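Local atomic coordinates of lactaldehyde dehydrogenase (Escherichia coli, PDB entry 2IMP), a protein that catalyses the irreversible, NAD+-dependent oxidation of L-lactaldehyde to L-lactate and also oxidises glycolaldehyde, serving the breakdown of L-fucose and L-rhamnose. Residues A49-W60 and L167-I175. Numbering follows the deposited sequence.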
# COMPACT_ATOMS: atom_id res chain seq x y z
N ALA A 49 16.19 20.68 27.02
CA ALA A 49 16.15 20.34 25.60
C ALA A 49 14.76 19.81 25.20
O ALA A 49 14.19 20.20 24.18
CB ALA A 49 17.22 19.30 25.28
N ILE A 50 14.23 18.92 26.03
CA ILE A 50 12.91 18.36 25.79
C ILE A 50 11.81 19.45 25.82
O ILE A 50 10.92 19.46 24.96
CB ILE A 50 12.58 17.25 26.82
CG1 ILE A 50 13.47 16.04 26.54
CG2 ILE A 50 11.11 16.86 26.72
CD1 ILE A 50 13.33 14.92 27.55
N ASP A 51 11.90 20.35 26.79
CA ASP A 51 10.93 21.44 26.87
C ASP A 51 11.00 22.35 25.63
O ASP A 51 9.98 22.83 25.14
CB ASP A 51 11.13 22.28 28.13
CG ASP A 51 10.76 21.53 29.40
OD1 ASP A 51 9.87 20.67 29.34
OD2 ASP A 51 11.35 21.82 30.46
N ALA A 52 12.22 22.57 25.15
CA ALA A 52 12.41 23.38 23.96
C ALA A 52 11.82 22.67 22.72
O ALA A 52 11.16 23.28 21.88
CB ALA A 52 13.91 23.65 23.74
N ALA A 53 12.06 21.36 22.64
CA ALA A 53 11.53 20.57 21.54
C ALA A 53 9.99 20.59 21.53
O ALA A 53 9.36 20.63 20.47
CB ALA A 53 12.03 19.14 21.64
N GLU A 54 9.41 20.56 22.73
CA GLU A 54 7.96 20.60 22.87
C GLU A 54 7.38 21.94 22.38
O GLU A 54 6.38 21.96 21.66
CB GLU A 54 7.57 20.37 24.33
CG GLU A 54 6.07 20.37 24.58
CD GLU A 54 5.74 20.18 26.05
OE1 GLU A 54 6.07 21.08 26.86
OE2 GLU A 54 5.15 19.14 26.41
N ARG A 55 8.01 23.04 22.77
CA ARG A 55 7.55 24.36 22.34
C ARG A 55 7.57 24.54 20.81
O ARG A 55 6.70 25.19 20.25
CB ARG A 55 8.40 25.48 22.97
CG ARG A 55 8.26 25.66 24.49
CD ARG A 55 8.78 27.03 24.93
NE ARG A 55 10.21 27.21 24.70
CZ ARG A 55 11.17 26.73 25.49
NH1 ARG A 55 10.85 26.03 26.58
NH2 ARG A 55 12.44 26.95 25.21
N ALA A 56 8.57 23.96 20.16
CA ALA A 56 8.71 24.09 18.71
C ALA A 56 7.91 23.10 17.85
O ALA A 56 7.66 23.36 16.68
CB ALA A 56 10.18 23.97 18.34
N GLN A 57 7.51 21.98 18.45
CA GLN A 57 6.81 20.94 17.70
C GLN A 57 5.52 21.35 16.93
O GLN A 57 5.39 21.02 15.76
CB GLN A 57 6.55 19.74 18.62
CG GLN A 57 6.22 18.45 17.89
CD GLN A 57 4.78 18.41 17.42
OE1 GLN A 57 3.90 18.94 18.09
NE2 GLN A 57 4.53 17.76 16.29
N PRO A 58 4.57 22.05 17.58
CA PRO A 58 3.35 22.45 16.88
C PRO A 58 3.63 23.24 15.58
O PRO A 58 3.09 22.92 14.52
CB PRO A 58 2.62 23.30 17.92
CG PRO A 58 3.01 22.63 19.21
CD PRO A 58 4.50 22.40 19.01
N GLU A 59 4.47 24.27 15.68
CA GLU A 59 4.84 25.07 14.52
C GLU A 59 5.57 24.24 13.43
O GLU A 59 5.36 24.45 12.24
CB GLU A 59 5.78 26.21 14.92
CG GLU A 59 5.14 27.44 15.51
CD GLU A 59 6.19 28.52 15.81
OE1 GLU A 59 7.00 28.31 16.74
OE2 GLU A 59 6.20 29.55 15.10
N TRP A 60 6.44 23.34 13.88
CA TRP A 60 7.18 22.48 12.97
C TRP A 60 6.24 21.52 12.22
O TRP A 60 6.28 21.43 10.99
CB TRP A 60 8.27 21.71 13.75
CG TRP A 60 9.14 20.80 12.91
CD1 TRP A 60 9.13 19.43 12.91
CD2 TRP A 60 10.13 21.20 11.95
NE1 TRP A 60 10.06 18.95 12.01
CE2 TRP A 60 10.68 20.01 11.41
CE3 TRP A 60 10.60 22.43 11.49
CZ2 TRP A 60 11.69 20.03 10.43
CZ3 TRP A 60 11.61 22.45 10.52
CH2 TRP A 60 12.14 21.25 10.00
N LEU A 167 12.21 14.34 11.90
CA LEU A 167 11.91 15.69 11.43
C LEU A 167 10.97 15.74 10.20
O LEU A 167 10.04 16.55 10.15
CB LEU A 167 13.19 16.45 11.09
CG LEU A 167 13.72 17.36 12.21
CD1 LEU A 167 13.93 16.55 13.48
CD2 LEU A 167 15.02 18.01 11.75
N LEU A 168 11.23 14.87 9.24
CA LEU A 168 10.42 14.81 8.03
C LEU A 168 8.91 14.68 8.34
O LEU A 168 8.09 15.38 7.75
CB LEU A 168 10.87 13.64 7.15
CG LEU A 168 10.33 13.54 5.72
CD1 LEU A 168 8.85 13.12 5.73
CD2 LEU A 168 10.51 14.88 5.00
N THR A 169 8.58 13.80 9.28
CA THR A 169 7.20 13.54 9.67
C THR A 169 6.57 14.56 10.65
O THR A 169 5.45 14.37 11.12
CB THR A 169 7.07 12.12 10.25
OG1 THR A 169 8.03 11.93 11.30
CG2 THR A 169 7.31 11.07 9.16
N GLY A 170 7.31 15.62 10.97
CA GLY A 170 6.78 16.64 11.86
C GLY A 170 7.10 16.54 13.34
O GLY A 170 6.53 17.28 14.15
N ASN A 171 7.99 15.63 13.71
CA ASN A 171 8.40 15.50 15.11
C ASN A 171 9.62 16.38 15.40
O ASN A 171 10.32 16.78 14.48
CB ASN A 171 8.84 14.07 15.45
CG ASN A 171 7.79 13.03 15.14
OD1 ASN A 171 6.89 12.79 15.96
ND2 ASN A 171 7.87 12.40 13.98
N THR A 172 9.85 16.69 16.67
CA THR A 172 11.06 17.40 17.04
C THR A 172 11.94 16.38 17.77
O THR A 172 11.44 15.33 18.19
CB THR A 172 10.80 18.64 17.93
OG1 THR A 172 10.03 18.27 19.08
CG2 THR A 172 10.07 19.69 17.14
N ILE A 173 13.23 16.64 17.92
CA ILE A 173 14.06 15.64 18.56
C ILE A 173 15.19 16.16 19.45
O ILE A 173 15.71 17.27 19.27
CB ILE A 173 14.66 14.70 17.47
CG1 ILE A 173 15.19 13.41 18.10
CG2 ILE A 173 15.79 15.42 16.74
CD1 ILE A 173 15.75 12.42 17.06
N VAL A 174 15.53 15.34 20.43
CA VAL A 174 16.63 15.58 21.34
C VAL A 174 17.57 14.38 21.27
O VAL A 174 17.18 13.26 21.60
CB VAL A 174 16.18 15.73 22.81
CG1 VAL A 174 17.41 15.91 23.70
CG2 VAL A 174 15.24 16.91 22.97
N ILE A 175 18.78 14.62 20.81
CA ILE A 175 19.74 13.55 20.68
C ILE A 175 20.92 13.57 21.68
O ILE A 175 21.44 14.63 22.03
CB ILE A 175 20.33 13.55 19.25
CG1 ILE A 175 19.28 13.00 18.27
CG2 ILE A 175 21.63 12.75 19.20
CD1 ILE A 175 19.71 13.03 16.84
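Thr172, Gln57 and Trp60 each send a side-chain hydrogen bond to a backbone carbonyl of the other segment, those of Ala53, Gly170 and Leu167, where helix 43-62 packs on strand 172-176 in the Rossmann-like NAD-binding domain of the aldehyde dehydrogenase fold. Segments 49-60 and 172-175 run nearly antiparallel, at 161°. Thr172 OG1 donates to Ala53 O at 2.8 Å, coming from above the carbonyl plane. A chi1 of 54° sets this hydroxyl between its own backbone N and carbonyl carbon, facing the helix, while CG2 packs on Gln57 CA. Ala53 O takes a weak bond from Gln57 N within the helix, at 3.1 Å, and the threonine hydroxyl is a second donor.

One turn on, Gln57 bends at chi2 and sends NE2 to Gly170 O, 3.0 Å away; the same amide nitrogen also bonds Glu61. Gly170 closes helix 155-168 in a Schellman motif; at its positive phi, glycine fits because it brings no CB close to Thr169 O. Trp60, with CG anti to the backbone N (chi1 -179°), turns the N-H edge of its indole to the last turn of that helix, where NE1 gives its hydrogen to Leu167 O at 3.0 Å. Since Gly170 N bonds this oxygen as well, Leu167 O holds two donors where the helix finishes.

Apolar packing fills in around these bonds. Leu167 CG lies against Trp60 CZ2, and Val201 touches both residues. Ala49 and Ala53 point CB at the strand, their small size consistent with the 7.8 Å between the axes of 49-60 and 172-175. Toward the NAD-binding residue Lys176, both branches of Val174 pack on Ala49: CG2 rests on its backbone and reaches Ile50 CG1, and CG1 meets Ala49 CB at 3.7 Å.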